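Minor structural protein 5 (Lactococcus phage Tuc2009, PDB 5E7T) is a structural protein, probably of the phage baseplate, whose galactose-binding-like domain may bind carbohydrate on the lactococcal cell surface. Local coordinates at residues B[6-11]-B[215-220]; B[26-31]-B[193-198]; B[60-65]-B[164-169]; B[84-89]-B[182-187]; B[255-260]-B[280-285]. All coordinates share one frame; numbering follows the deposited sequence.

Contact 1 of 5, residues B[6-11]-B[215-220]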
# COMPACT_ATOMS: atom_id res chain seq x y z
N TYR B 6 49.45 35.81 -43.97
CA TYR B 6 48.14 35.18 -43.80
C TYR B 6 48.24 33.66 -43.60
O TYR B 6 48.90 32.99 -44.40
CB TYR B 6 47.22 35.49 -45.00
CG TYR B 6 47.02 36.97 -45.26
CD1 TYR B 6 47.90 37.68 -46.07
CD2 TYR B 6 45.95 37.65 -44.69
CE1 TYR B 6 47.72 39.04 -46.30
CE2 TYR B 6 45.76 39.01 -44.92
CZ TYR B 6 46.65 39.71 -45.72
OH TYR B 6 46.48 41.05 -45.95
N LEU B 7 47.59 33.13 -42.53
CA LEU B 7 47.57 31.70 -42.25
C LEU B 7 46.38 31.09 -42.97
O LEU B 7 45.24 31.51 -42.74
CB LEU B 7 47.50 31.39 -40.75
CG LEU B 7 47.10 29.94 -40.41
CD1 LEU B 7 48.31 29.04 -40.26
CD2 LEU B 7 46.19 29.89 -39.19
N HIS B 8 46.65 30.10 -43.85
CA HIS B 8 45.63 29.42 -44.62
C HIS B 8 45.38 28.03 -44.09
O HIS B 8 46.31 27.23 -44.01
CB HIS B 8 45.96 29.41 -46.11
CG HIS B 8 46.11 30.78 -46.68
ND1 HIS B 8 47.36 31.28 -47.01
CD2 HIS B 8 45.18 31.73 -46.89
CE1 HIS B 8 47.14 32.52 -47.43
NE2 HIS B 8 45.85 32.83 -47.39
N THR B 9 44.12 27.76 -43.70
CA THR B 9 43.67 26.50 -43.13
C THR B 9 42.65 25.79 -44.03
O THR B 9 41.77 26.45 -44.59
CB THR B 9 43.18 26.70 -41.70
OG1 THR B 9 43.93 27.76 -41.08
CG2 THR B 9 43.29 25.45 -40.87
N ALA B 10 42.82 24.47 -44.21
CA ALA B 10 41.98 23.60 -45.04
C ALA B 10 41.84 22.21 -44.40
O ALA B 10 42.72 21.80 -43.66
CB ALA B 10 42.53 23.49 -46.45
N TYR B 11 40.74 21.51 -44.68
CA TYR B 11 40.42 20.22 -44.08
C TYR B 11 40.24 19.11 -45.13
O TYR B 11 39.90 19.40 -46.28
CB TYR B 11 39.18 20.38 -43.18
CG TYR B 11 39.38 21.39 -42.07
CD1 TYR B 11 39.16 22.75 -42.29
CD2 TYR B 11 39.83 21.00 -40.81
CE1 TYR B 11 39.42 23.70 -41.30
CE2 TYR B 11 40.07 21.94 -39.80
CZ TYR B 11 39.88 23.29 -40.06
OH TYR B 11 40.12 24.23 -39.08
N PRO B 215 45.93 37.29 -49.25
CA PRO B 215 44.88 37.03 -48.24
C PRO B 215 43.95 35.87 -48.58
O PRO B 215 43.41 35.27 -47.66
CB PRO B 215 44.12 38.36 -48.15
CG PRO B 215 44.99 39.37 -48.85
CD PRO B 215 45.75 38.62 -49.88
N VAL B 216 43.79 35.53 -49.88
CA VAL B 216 42.93 34.43 -50.35
C VAL B 216 43.70 33.08 -50.31
O VAL B 216 44.90 33.03 -50.57
CB VAL B 216 42.28 34.76 -51.73
CG1 VAL B 216 43.31 34.98 -52.83
CG2 VAL B 216 41.24 33.71 -52.14
N SER B 217 42.98 32.00 -49.92
CA SER B 217 43.48 30.63 -49.72
C SER B 217 43.48 29.76 -50.98
O SER B 217 42.49 29.76 -51.73
CB SER B 217 42.67 29.94 -48.62
OG SER B 217 42.21 30.85 -47.63
N SER B 218 44.56 28.98 -51.18
CA SER B 218 44.76 28.04 -52.29
C SER B 218 43.67 26.98 -52.37
O SER B 218 43.19 26.51 -51.35
CB SER B 218 46.12 27.36 -52.20
OG SER B 218 46.26 26.32 -53.15
N THR B 219 43.32 26.58 -53.60
CA THR B 219 42.31 25.56 -53.85
C THR B 219 42.95 24.23 -54.32
O THR B 219 42.27 23.37 -54.89
CB THR B 219 41.24 26.13 -54.79
OG1 THR B 219 40.21 25.16 -54.90
CG2 THR B 219 41.80 26.51 -56.18
N VAL B 220 44.26 24.08 -54.06
CA VAL B 220 45.09 22.93 -54.41
C VAL B 220 45.52 22.25 -53.11
O VAL B 220 46.25 22.85 -52.32
CB VAL B 220 46.34 23.33 -55.25
CG1 VAL B 220 47.05 22.10 -55.79
CG2 VAL B 220 45.97 24.28 -56.39

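Contact 2 of 5, residues B[26-31]-B[193-198]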
# COMPACT_ATOMS: atom_id res chain seq x y z
N PRO B 26 32.96 22.07 -42.51
CA PRO B 26 31.55 21.84 -42.79
C PRO B 26 30.60 22.29 -41.69
O PRO B 26 30.91 22.21 -40.50
CB PRO B 26 31.48 20.33 -43.05
CG PRO B 26 32.63 19.76 -42.44
CD PRO B 26 33.70 20.80 -42.46
N ASN B 27 29.45 22.80 -42.13
CA ASN B 27 28.34 23.21 -41.29
C ASN B 27 27.34 22.06 -41.21
O ASN B 27 27.21 21.29 -42.17
CB ASN B 27 27.65 24.42 -41.90
CG ASN B 27 28.35 25.71 -41.71
OD1 ASN B 27 28.82 26.04 -40.62
ND2 ASN B 27 28.35 26.53 -42.74
N LEU B 28 26.62 21.95 -40.08
CA LEU B 28 25.60 20.92 -39.87
C LEU B 28 24.36 21.17 -40.74
O LEU B 28 24.02 22.31 -41.06
CB LEU B 28 25.19 20.84 -38.39
CG LEU B 28 26.11 20.08 -37.46
CD1 LEU B 28 25.76 20.37 -36.02
CD2 LEU B 28 26.07 18.57 -37.74
N ASN B 29 23.68 20.08 -41.11
CA ASN B 29 22.50 20.09 -41.94
C ASN B 29 21.32 20.39 -41.08
O ASN B 29 21.24 19.95 -39.92
CB ASN B 29 22.30 18.70 -42.56
CG ASN B 29 21.54 18.65 -43.86
OD1 ASN B 29 20.65 19.47 -44.13
ND2 ASN B 29 21.89 17.70 -44.71
N LEU B 30 20.36 21.11 -41.67
CA LEU B 30 19.08 21.42 -41.04
C LEU B 30 17.99 20.47 -41.56
O LEU B 30 16.91 20.45 -41.01
CB LEU B 30 18.72 22.90 -41.24
CG LEU B 30 19.54 23.86 -40.41
CD1 LEU B 30 19.50 25.24 -40.99
CD2 LEU B 30 19.07 23.88 -39.01
N LEU B 31 18.31 19.64 -42.57
CA LEU B 31 17.38 18.63 -43.11
C LEU B 31 17.44 17.31 -42.30
O LEU B 31 18.43 17.06 -41.63
CB LEU B 31 17.59 18.37 -44.62
CG LEU B 31 17.60 19.56 -45.54
CD1 LEU B 31 17.68 19.12 -46.95
CD2 LEU B 31 16.39 20.40 -45.38
N PRO B 193 25.35 15.27 -41.96
CA PRO B 193 23.99 14.92 -41.51
C PRO B 193 23.50 15.97 -40.50
O PRO B 193 24.19 16.98 -40.28
CB PRO B 193 24.19 13.55 -40.87
CG PRO B 193 25.61 13.58 -40.39
CD PRO B 193 26.38 14.44 -41.30
N SER B 194 22.29 15.79 -39.93
CA SER B 194 21.79 16.77 -38.97
C SER B 194 22.49 16.63 -37.61
O SER B 194 23.17 15.64 -37.38
CB SER B 194 20.27 16.68 -38.86
OG SER B 194 19.76 15.71 -37.95
N ALA B 195 22.37 17.64 -36.73
CA ALA B 195 22.94 17.62 -35.38
C ALA B 195 22.51 16.37 -34.59
O ALA B 195 23.33 15.74 -33.91
CB ALA B 195 22.49 18.86 -34.63
N SER B 196 21.23 16.00 -34.71
CA SER B 196 20.74 14.82 -34.02
C SER B 196 21.25 13.49 -34.59
O SER B 196 21.10 12.47 -33.93
CB SER B 196 19.21 14.84 -33.96
OG SER B 196 18.64 14.06 -34.99
N GLU B 197 21.83 13.48 -35.81
CA GLU B 197 22.27 12.22 -36.38
C GLU B 197 23.80 12.11 -36.53
O GLU B 197 24.32 10.99 -36.65
CB GLU B 197 21.53 11.88 -37.69
CG GLU B 197 21.26 13.02 -38.65
CD GLU B 197 20.11 12.82 -39.62
OE1 GLU B 197 20.38 12.69 -40.84
OE2 GLU B 197 18.94 12.80 -39.16
N VAL B 198 24.52 13.26 -36.43
CA VAL B 198 25.97 13.38 -36.54
C VAL B 198 26.73 12.55 -35.46
O VAL B 198 26.28 12.42 -34.33
CB VAL B 198 26.41 14.88 -36.58
CG1 VAL B 198 26.20 15.59 -35.26
CG2 VAL B 198 27.85 15.06 -37.07
O HOH W 1 19.91 14.91 -42.35

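Contact 3 of 5, residues B[60-65]-B[164-169]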
# COMPACT_ATOMS: atom_id res chain seq x y z
N GLY B 60 2.11 14.38 -64.85
CA GLY B 60 0.93 15.23 -64.85
C GLY B 60 0.58 15.77 -66.22
O GLY B 60 1.43 15.80 -67.11
N THR B 61 -0.70 16.20 -66.37
CA THR B 61 -1.22 16.80 -67.60
C THR B 61 -2.00 18.06 -67.18
O THR B 61 -3.03 17.94 -66.53
CB THR B 61 -2.05 15.78 -68.42
OG1 THR B 61 -1.56 14.46 -68.19
CG2 THR B 61 -2.04 16.07 -69.90
N ASN B 62 -1.47 19.26 -67.52
CA ASN B 62 -2.02 20.57 -67.15
C ASN B 62 -2.26 20.59 -65.67
O ASN B 62 -3.39 20.73 -65.17
CB ASN B 62 -3.27 20.93 -67.94
CG ASN B 62 -3.00 21.23 -69.38
OD1 ASN B 62 -3.63 20.66 -70.28
ND2 ASN B 62 -2.09 22.16 -69.63
N ALA B 63 -1.16 20.38 -64.95
CA ALA B 63 -1.20 20.22 -63.51
C ALA B 63 0.09 20.53 -62.81
O ALA B 63 1.19 20.42 -63.39
CB ALA B 63 -1.61 18.79 -63.19
N TRP B 64 -0.06 20.84 -61.52
CA TRP B 64 1.02 21.01 -60.58
C TRP B 64 1.11 19.68 -59.87
O TRP B 64 0.09 19.12 -59.46
CB TRP B 64 0.70 22.12 -59.59
CG TRP B 64 0.57 23.46 -60.24
CD1 TRP B 64 -0.57 24.18 -60.42
CD2 TRP B 64 1.63 24.22 -60.83
NE1 TRP B 64 -0.29 25.37 -61.05
CE2 TRP B 64 1.06 25.42 -61.32
CE3 TRP B 64 3.01 24.03 -60.93
CZ2 TRP B 64 1.83 26.39 -61.96
CZ3 TRP B 64 3.75 25.00 -61.58
CH2 TRP B 64 3.17 26.17 -62.08
N VAL B 65 2.32 19.12 -59.80
CA VAL B 65 2.58 17.85 -59.14
C VAL B 65 3.54 18.18 -58.01
O VAL B 65 4.56 18.83 -58.25
CB VAL B 65 3.20 16.80 -60.11
CG1 VAL B 65 3.43 15.45 -59.43
CG2 VAL B 65 2.35 16.64 -61.36
N GLY B 164 5.43 21.68 -62.57
CA GLY B 164 4.21 21.95 -63.31
C GLY B 164 4.36 21.54 -64.75
O GLY B 164 5.30 21.95 -65.43
N PHE B 165 3.44 20.69 -65.21
CA PHE B 165 3.39 20.19 -66.58
C PHE B 165 2.16 20.81 -67.23
O PHE B 165 1.03 20.53 -66.82
CB PHE B 165 3.30 18.66 -66.62
CG PHE B 165 4.36 17.90 -65.87
CD1 PHE B 165 5.54 17.52 -66.49
CD2 PHE B 165 4.13 17.46 -64.57
CE1 PHE B 165 6.48 16.73 -65.82
CE2 PHE B 165 5.07 16.67 -63.91
CZ PHE B 165 6.23 16.31 -64.54
N PHE B 166 2.39 21.71 -68.19
CA PHE B 166 1.31 22.39 -68.88
C PHE B 166 1.47 22.27 -70.38
O PHE B 166 2.58 22.33 -70.91
CB PHE B 166 1.15 23.84 -68.41
CG PHE B 166 0.69 23.90 -66.98
CD1 PHE B 166 -0.66 23.79 -66.66
CD2 PHE B 166 1.61 24.00 -65.94
CE1 PHE B 166 -1.08 23.80 -65.33
CE2 PHE B 166 1.18 24.01 -64.61
CZ PHE B 166 -0.16 23.90 -64.31
N GLY B 167 0.35 22.06 -71.04
CA GLY B 167 0.30 21.85 -72.47
C GLY B 167 -0.55 20.64 -72.78
O GLY B 167 -1.05 19.98 -71.87
N GLN B 168 -0.70 20.36 -74.08
CA GLN B 168 -1.54 19.30 -74.63
C GLN B 168 -1.29 17.92 -74.04
O GLN B 168 -2.23 17.29 -73.54
CB GLN B 168 -1.42 19.27 -76.16
CG GLN B 168 -2.75 19.21 -76.89
CD GLN B 168 -2.67 19.97 -78.19
OE1 GLN B 168 -2.98 21.17 -78.26
NE2 GLN B 168 -2.22 19.29 -79.25
N GLN B 169 -0.01 17.46 -74.08
CA GLN B 169 0.36 16.13 -73.62
C GLN B 169 0.88 16.06 -72.21
O GLN B 169 1.30 17.06 -71.63
CB GLN B 169 1.36 15.50 -74.58
CG GLN B 169 0.78 15.08 -75.92
CD GLN B 169 1.90 14.83 -76.88
OE1 GLN B 169 2.52 15.77 -77.41
NE2 GLN B 169 2.23 13.56 -77.08
O HOH W 2 0.59 19.03 -69.65

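Contact 4 of 5, residues B[84-89]-B[182-187]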
# COMPACT_ATOMS: atom_id res chain seq x y z
N ASP B 84 18.43 36.80 -42.72
CA ASP B 84 19.48 35.81 -42.55
C ASP B 84 19.59 35.02 -43.85
O ASP B 84 18.60 34.94 -44.59
CB ASP B 84 19.13 34.86 -41.39
CG ASP B 84 19.57 35.34 -40.03
OD1 ASP B 84 19.99 36.52 -39.91
OD2 ASP B 84 19.51 34.54 -39.07
N LYS B 85 20.77 34.45 -44.14
CA LYS B 85 20.90 33.66 -45.36
C LYS B 85 20.99 32.21 -44.98
O LYS B 85 21.49 31.88 -43.91
CB LYS B 85 22.11 34.06 -46.22
CG LYS B 85 22.44 35.53 -46.21
CD LYS B 85 22.21 36.19 -47.53
CE LYS B 85 22.03 37.67 -47.37
NZ LYS B 85 22.15 38.38 -48.67
N TYR B 86 20.46 31.34 -45.85
CA TYR B 86 20.50 29.89 -45.71
C TYR B 86 20.91 29.37 -47.07
O TYR B 86 20.52 29.97 -48.07
CB TYR B 86 19.15 29.33 -45.29
CG TYR B 86 18.85 29.58 -43.84
CD1 TYR B 86 18.43 30.83 -43.39
CD2 TYR B 86 18.93 28.55 -42.90
CE1 TYR B 86 18.16 31.07 -42.05
CE2 TYR B 86 18.66 28.78 -41.55
CZ TYR B 86 18.27 30.04 -41.13
OH TYR B 86 17.99 30.28 -39.81
N THR B 87 21.76 28.33 -47.13
CA THR B 87 22.22 27.78 -48.39
C THR B 87 21.75 26.35 -48.56
O THR B 87 21.93 25.52 -47.67
CB THR B 87 23.75 27.97 -48.54
OG1 THR B 87 24.08 29.36 -48.44
CG2 THR B 87 24.28 27.45 -49.86
N MET B 88 21.16 26.06 -49.73
CA MET B 88 20.69 24.74 -50.09
C MET B 88 21.63 24.16 -51.10
O MET B 88 22.08 24.88 -51.98
CB MET B 88 19.27 24.80 -50.64
CG MET B 88 18.25 25.11 -49.60
SD MET B 88 16.61 25.04 -50.32
CE MET B 88 16.24 23.26 -50.08
N SER B 89 21.98 22.87 -50.96
CA SER B 89 22.90 22.09 -51.81
C SER B 89 22.29 20.69 -51.99
O SER B 89 21.72 20.17 -51.03
CB SER B 89 24.29 21.99 -51.19
OG SER B 89 24.35 22.49 -49.85
N GLN B 182 20.56 21.84 -46.28
CA GLN B 182 20.18 23.22 -45.99
C GLN B 182 21.01 23.57 -44.76
O GLN B 182 21.05 22.81 -43.79
CB GLN B 182 18.69 23.36 -45.70
CG GLN B 182 18.38 24.75 -45.17
CD GLN B 182 16.98 24.95 -44.73
OE1 GLN B 182 16.22 25.64 -45.41
NE2 GLN B 182 16.62 24.44 -43.56
N GLU B 183 21.69 24.72 -44.82
CA GLU B 183 22.53 25.18 -43.72
C GLU B 183 22.42 26.68 -43.56
O GLU B 183 22.11 27.38 -44.51
CB GLU B 183 23.98 24.79 -43.97
CG GLU B 183 24.63 25.53 -45.13
CD GLU B 183 25.76 24.73 -45.73
OE1 GLU B 183 26.89 24.84 -45.21
OE2 GLU B 183 25.51 23.98 -46.71
N LEU B 184 22.72 27.16 -42.37
CA LEU B 184 22.70 28.58 -42.10
C LEU B 184 23.98 29.15 -42.73
O LEU B 184 25.05 28.57 -42.58
CB LEU B 184 22.69 28.76 -40.57
CG LEU B 184 22.85 30.18 -40.04
CD1 LEU B 184 21.63 31.04 -40.34
CD2 LEU B 184 23.23 30.15 -38.57
N GLY B 185 23.85 30.24 -43.45
CA GLY B 185 25.03 30.79 -44.10
C GLY B 185 24.89 31.05 -45.58
O GLY B 185 23.82 30.82 -46.15
N SER B 186 25.97 31.57 -46.19
CA SER B 186 26.07 31.95 -47.60
C SER B 186 26.96 31.00 -48.41
O SER B 186 27.25 31.28 -49.58
CB SER B 186 26.62 33.37 -47.70
OG SER B 186 25.68 34.32 -47.24
N ILE B 187 27.41 29.90 -47.78
CA ILE B 187 28.29 28.92 -48.39
C ILE B 187 27.71 27.53 -48.22
O ILE B 187 27.25 27.17 -47.12
CB ILE B 187 29.74 29.00 -47.80
CG1 ILE B 187 30.40 30.36 -48.12
CG2 ILE B 187 30.63 27.84 -48.31
CD1 ILE B 187 31.53 30.75 -47.22

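Contact 5 of 5, residues B[255-260]-B[280-285]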
# COMPACT_ATOMS: atom_id res chain seq x y z
N ALA B 255 32.51 41.89 -34.05
CA ALA B 255 32.95 42.82 -33.00
C ALA B 255 32.00 42.93 -31.82
O ALA B 255 30.79 42.76 -31.98
CB ALA B 255 33.20 44.19 -33.58
N GLY B 256 32.57 43.22 -30.66
CA GLY B 256 31.85 43.41 -29.41
C GLY B 256 30.85 42.34 -29.03
O GLY B 256 29.83 42.66 -28.40
N THR B 257 31.09 41.06 -29.41
CA THR B 257 30.18 39.99 -29.02
C THR B 257 30.87 38.95 -28.14
O THR B 257 32.05 38.65 -28.34
CB THR B 257 29.44 39.34 -30.18
OG1 THR B 257 30.08 38.13 -30.48
CG2 THR B 257 29.34 40.21 -31.43
N SER B 258 30.12 38.39 -27.16
CA SER B 258 30.58 37.36 -26.24
C SER B 258 30.58 36.04 -26.97
O SER B 258 29.68 35.79 -27.77
CB SER B 258 29.63 37.25 -25.05
OG SER B 258 29.37 38.48 -24.40
N TYR B 259 31.55 35.18 -26.67
CA TYR B 259 31.65 33.84 -27.26
C TYR B 259 32.03 32.82 -26.19
O TYR B 259 32.59 33.19 -25.15
CB TYR B 259 32.73 33.84 -28.36
CG TYR B 259 32.30 34.51 -29.65
CD1 TYR B 259 31.55 33.83 -30.60
CD2 TYR B 259 32.68 35.82 -29.93
CE1 TYR B 259 31.16 34.44 -31.79
CE2 TYR B 259 32.30 36.44 -31.13
CZ TYR B 259 31.51 35.75 -32.04
OH TYR B 259 31.07 36.34 -33.21
N ASN B 260 31.74 31.51 -26.46
CA ASN B 260 32.17 30.40 -25.61
C ASN B 260 32.86 29.38 -26.48
O ASN B 260 32.37 29.03 -27.55
CB ASN B 260 31.04 29.69 -24.93
CG ASN B 260 30.22 30.47 -23.99
OD1 ASN B 260 30.63 30.78 -22.87
ND2 ASN B 260 28.95 30.58 -24.37
N PHE B 280 35.01 34.57 -23.74
CA PHE B 280 35.72 35.76 -24.15
C PHE B 280 34.78 36.65 -24.89
O PHE B 280 33.68 36.21 -25.21
CB PHE B 280 36.94 35.40 -25.00
CG PHE B 280 36.67 34.93 -26.40
CD1 PHE B 280 36.35 33.60 -26.66
CD2 PHE B 280 36.80 35.80 -27.48
CE1 PHE B 280 36.13 33.15 -27.97
CE2 PHE B 280 36.57 35.35 -28.79
CZ PHE B 280 36.26 34.03 -29.02
N LYS B 281 35.20 37.89 -25.16
CA LYS B 281 34.43 38.89 -25.88
C LYS B 281 35.37 39.61 -26.84
O LYS B 281 36.45 40.06 -26.45
CB LYS B 281 33.82 39.89 -24.88
CG LYS B 281 32.60 40.66 -25.36
CD LYS B 281 32.26 41.76 -24.35
CE LYS B 281 30.78 41.99 -24.12
NZ LYS B 281 30.10 42.59 -25.31
N THR B 282 34.96 39.71 -28.12
CA THR B 282 35.72 40.42 -29.15
C THR B 282 35.71 41.90 -28.78
O THR B 282 34.75 42.38 -28.17
CB THR B 282 35.13 40.21 -30.56
OG1 THR B 282 33.72 40.39 -30.54
CG2 THR B 282 35.46 38.86 -31.13
N THR B 283 36.78 42.62 -29.14
CA THR B 283 36.87 44.04 -28.84
C THR B 283 35.98 44.84 -29.79
O THR B 283 35.51 44.29 -30.79
CB THR B 283 38.34 44.49 -28.81
OG1 THR B 283 38.99 44.03 -30.00
CG2 THR B 283 39.07 43.98 -27.59
N LEU B 284 35.69 46.10 -29.45
CA LEU B 284 34.88 46.95 -30.32
C LEU B 284 35.78 47.84 -31.18
O LEU B 284 36.78 48.35 -30.65
CB LEU B 284 33.88 47.79 -29.52
CG LEU B 284 32.48 47.21 -29.46
CD1 LEU B 284 31.78 47.59 -28.17
CD2 LEU B 284 31.66 47.59 -30.71
N PRO B 285 35.51 48.04 -32.49
CA PRO B 285 36.41 48.90 -33.28
C PRO B 285 36.10 50.42 -33.15
O PRO B 285 35.00 50.80 -32.72
CB PRO B 285 36.24 48.36 -34.72
CG PRO B 285 35.03 47.42 -34.68
CD PRO B 285 34.40 47.54 -33.32

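Contact 1 of 5, residues B[6-11]-B[215-220]
Pro215 lies over one face of the Tyr6 ring, a CH-pi contact that fastens the loop between strands 206-210 and 225-228 beside the N-terminal edge strand, 8-12, of a small antiparallel sheet. Its CA sits 3.6 Å from the centroid of the Tyr6 ring, only 9° off the normal. The proline CG reaches the outer part of the same ring, 3.6 Å from Tyr6 CZ, so that the aliphatic patch extends from the middle of the ring toward its hydroxyl end. The carbonyl of Pro215 turns to the other aromatic residue: His8 NE2 donates a weak hydrogen bond of 3.5 Å to Pro215 O. At Val216 the side chain points away and the backbone oxygen comes near the same imidazole, but at a poor angle for bonding. Ser217 then meets the ring at its edge, with OG 3.2 Å from His8 CD2. The imidazole comes down onto the loop because CG stands beside the backbone N (chi1 -59°), and Tyr210, from the neighbouring strand, meets it as well. Ser218 opens an ST turn, its OG accepting from Val220 N at 3.1 Å.

Contact 2 of 5, residues B[26-31]-B[193-198]
Leu28 brings both of its methyl groups against the segment 193-198, and no other residue here has more of its surface buried by the contact. CD1 meets Ala195 CB at 3.9 Å, while CD2 runs across the branched end of Val198 at about a right angle, 3.9 Å from its CB. CD2 also lies beside Pro193 O, the oxygen that accepts from the next residue. That residue is Asn29, whose backbone N donates to Pro193 O over 3.2 Å along a nearly straight path (163° at the hydrogen), reaching the oxygen from above the carbonyl plane. The asparagine CB packs beside the same carbonyl. With CG anti to the backbone N (chi1 -154°), the amide is carried beside the following peptide, and OD1 accepts from Leu31 N at 2.8 Å, which makes an Asx turn. OD1 also accepts from Gln182 N, and ND2 donates to Pro180 O and Met192 O. One buried side chain thus ties the 26-31 loop to the end of strand 171-184 and to the linker that follows it. Ser194 adds a CA-H...O contact to Asn29 O, and its own carbonyl accepts from both Glu197 N and Val198 N, folding its segment into a tight turn. That turn brings Glu197 near Leu31, where a water donates to Leu31 O and to Glu197 OE1, at 2.7 Å from each.

Contact 3 of 5, residues B[60-65]-B[164-169]
Ala63 and Phe165 exchange two backbone hydrogen bonds: Ala63 N donates to Phe165 O and Phe165 N to Ala63 O, both at 2.9 Å. These bonds satisfy the inward-facing polar groups of the pair and join edge strand 63-68 to strand 157-166. Beyond the pair, where the strands part, a water takes over. It accepts from Asn62 N at 3.0 Å and donates to Gly167 O and Gln169 O, each 2.9 Å away, so three backbone groups of the two loops share one partner; Gln169 O also accepts from Thr103 OG1. Aromatic packing flanks the bonds. Phe166 turns its edge to the face of Trp64 in a T-shaped stack, planes at 66°, with CE2 over the centre of the indole, while the face of Phe166 lies over Ala63 N. Next to it Trp64 CE3 rests 3.4 Å from Gly164 CA. On the other side of the sheet Val65 CG2 meets the edge of the Phe165 ring. Asn62, in a left-handed conformation, and Ala63 both face Phe165, a G1 beta bulge at the margin of a beta-sandwich that fits a galactose-binding-like domain.

Contact 4 of 5, residues B[84-89]-B[182-187]
This is an antiparallel strand pairing in the middle of the five-stranded sheet, where strand 85-98 runs beside the end of strand 171-184, the two short axes 4.6 Å apart. Thr87 and Glu183 form the hydrogen-bonded pair: Thr87 N donates to Glu183 O at 2.8 Å, and Glu183 N returns a bond to Thr87 O at 3.0 Å. Tyr86 with Leu184 and Met88 with Gln182 are the non-hydrogen-bonded pairs on either side. Their side chains share one face of the sheet, where Leu184 CD1 lies over the face of the Tyr86 ring, displaced toward its rim and 3.6 Å from CZ. Leu184 reaches the ring because its CG stands anti to the backbone N (chi1 172°). The pairing continues past the strand end through Gly185 N, which donates to Lys85 O at 2.9 Å. On the opposite face, Thr87 OG1 donates to Gly185 O over 2.7 Å, approaching from above the carbonyl plane, and is also hydrogen-bonded to Thr144 OG1 of the adjoining strand. The carboxylate of Glu183, on the same side, finds its main partner in Thr189. The chain leaving the sheet is therefore gripped at both polar groups of Gly185, one by backbone and one by the threonine hydroxyl, which probably restricts the direction in which the chain leaves the sheet.

Contact 5 of 5, residues B[255-260]-B[280-285]
Segments 255-260 and 280-285 run antiparallel, the directions from 255 to 259 and from 280 to 285 being 175° apart, with Tyr259 and Phe280 as a hydrogen-bonded pair: Tyr259 N to Phe280 O at 2.8 Å and Phe280 N to Tyr259 O at 3.1 Å. Tyr259 CB sits over the face of the Phe280 ring, 3.5 Å from CE1, and the two rings are near parallel but slid so far apart that they barely overlap. The phenyl group takes this place because its CG lies between the backbone N and the carbonyl carbon (chi1 73°), which swings it beneath the tyrosine. Thr282 supplies the next link: its N donates to Thr257 O, and its OG1 accepts from Thr257 N at 2.9 Å, a side chain standing in for a strand carbonyl; the same hydroxyl is hydrogen-bonded to Lys254 O. Gly256 N goes on to Thr283 O at 3.1 Å, and the bent chain of Lys281 brings NZ into a weak bond with Gly256 O. At the far end Ala255 CB packs on Pro285 CD, near Ser119 of a chain of Minor structural protein 4. Tyr259 OH bonds back to Lys254 N, five residues earlier. This is a tyrosine corner, which, with the Leu253-to-Tyr259 sequence and the order of the strands, is consistent with a fibronectin type III-like domain.

In the fold
The contacts mark out an elongated protein. Contact 3 lies at the far tip of the sandwich, its centre about 49 Å from that of contact 1 and about 55 Å from that of contact 5, both across the chain's centre. The side chain of Trp64 in contact 3 is about 3 Å from a bound sulfate ion, probably from the crystallisation liquor. Contacts 3 and 4 interleave along the chain and use successive strands, yet they lie in different sheets and toward opposite ends of the strands, with centres about 31 Å apart. Contacts 2 and 4 touch directly: Leu30 N lies 2.8 Å from Gln182 O, and Leu30 packs on Tyr86. Contact 1 comes within about 6 Å of contact 2, nearest atoms, and contact 5, in the C-terminal domain, lies about 25 Å from contact 1 between centres.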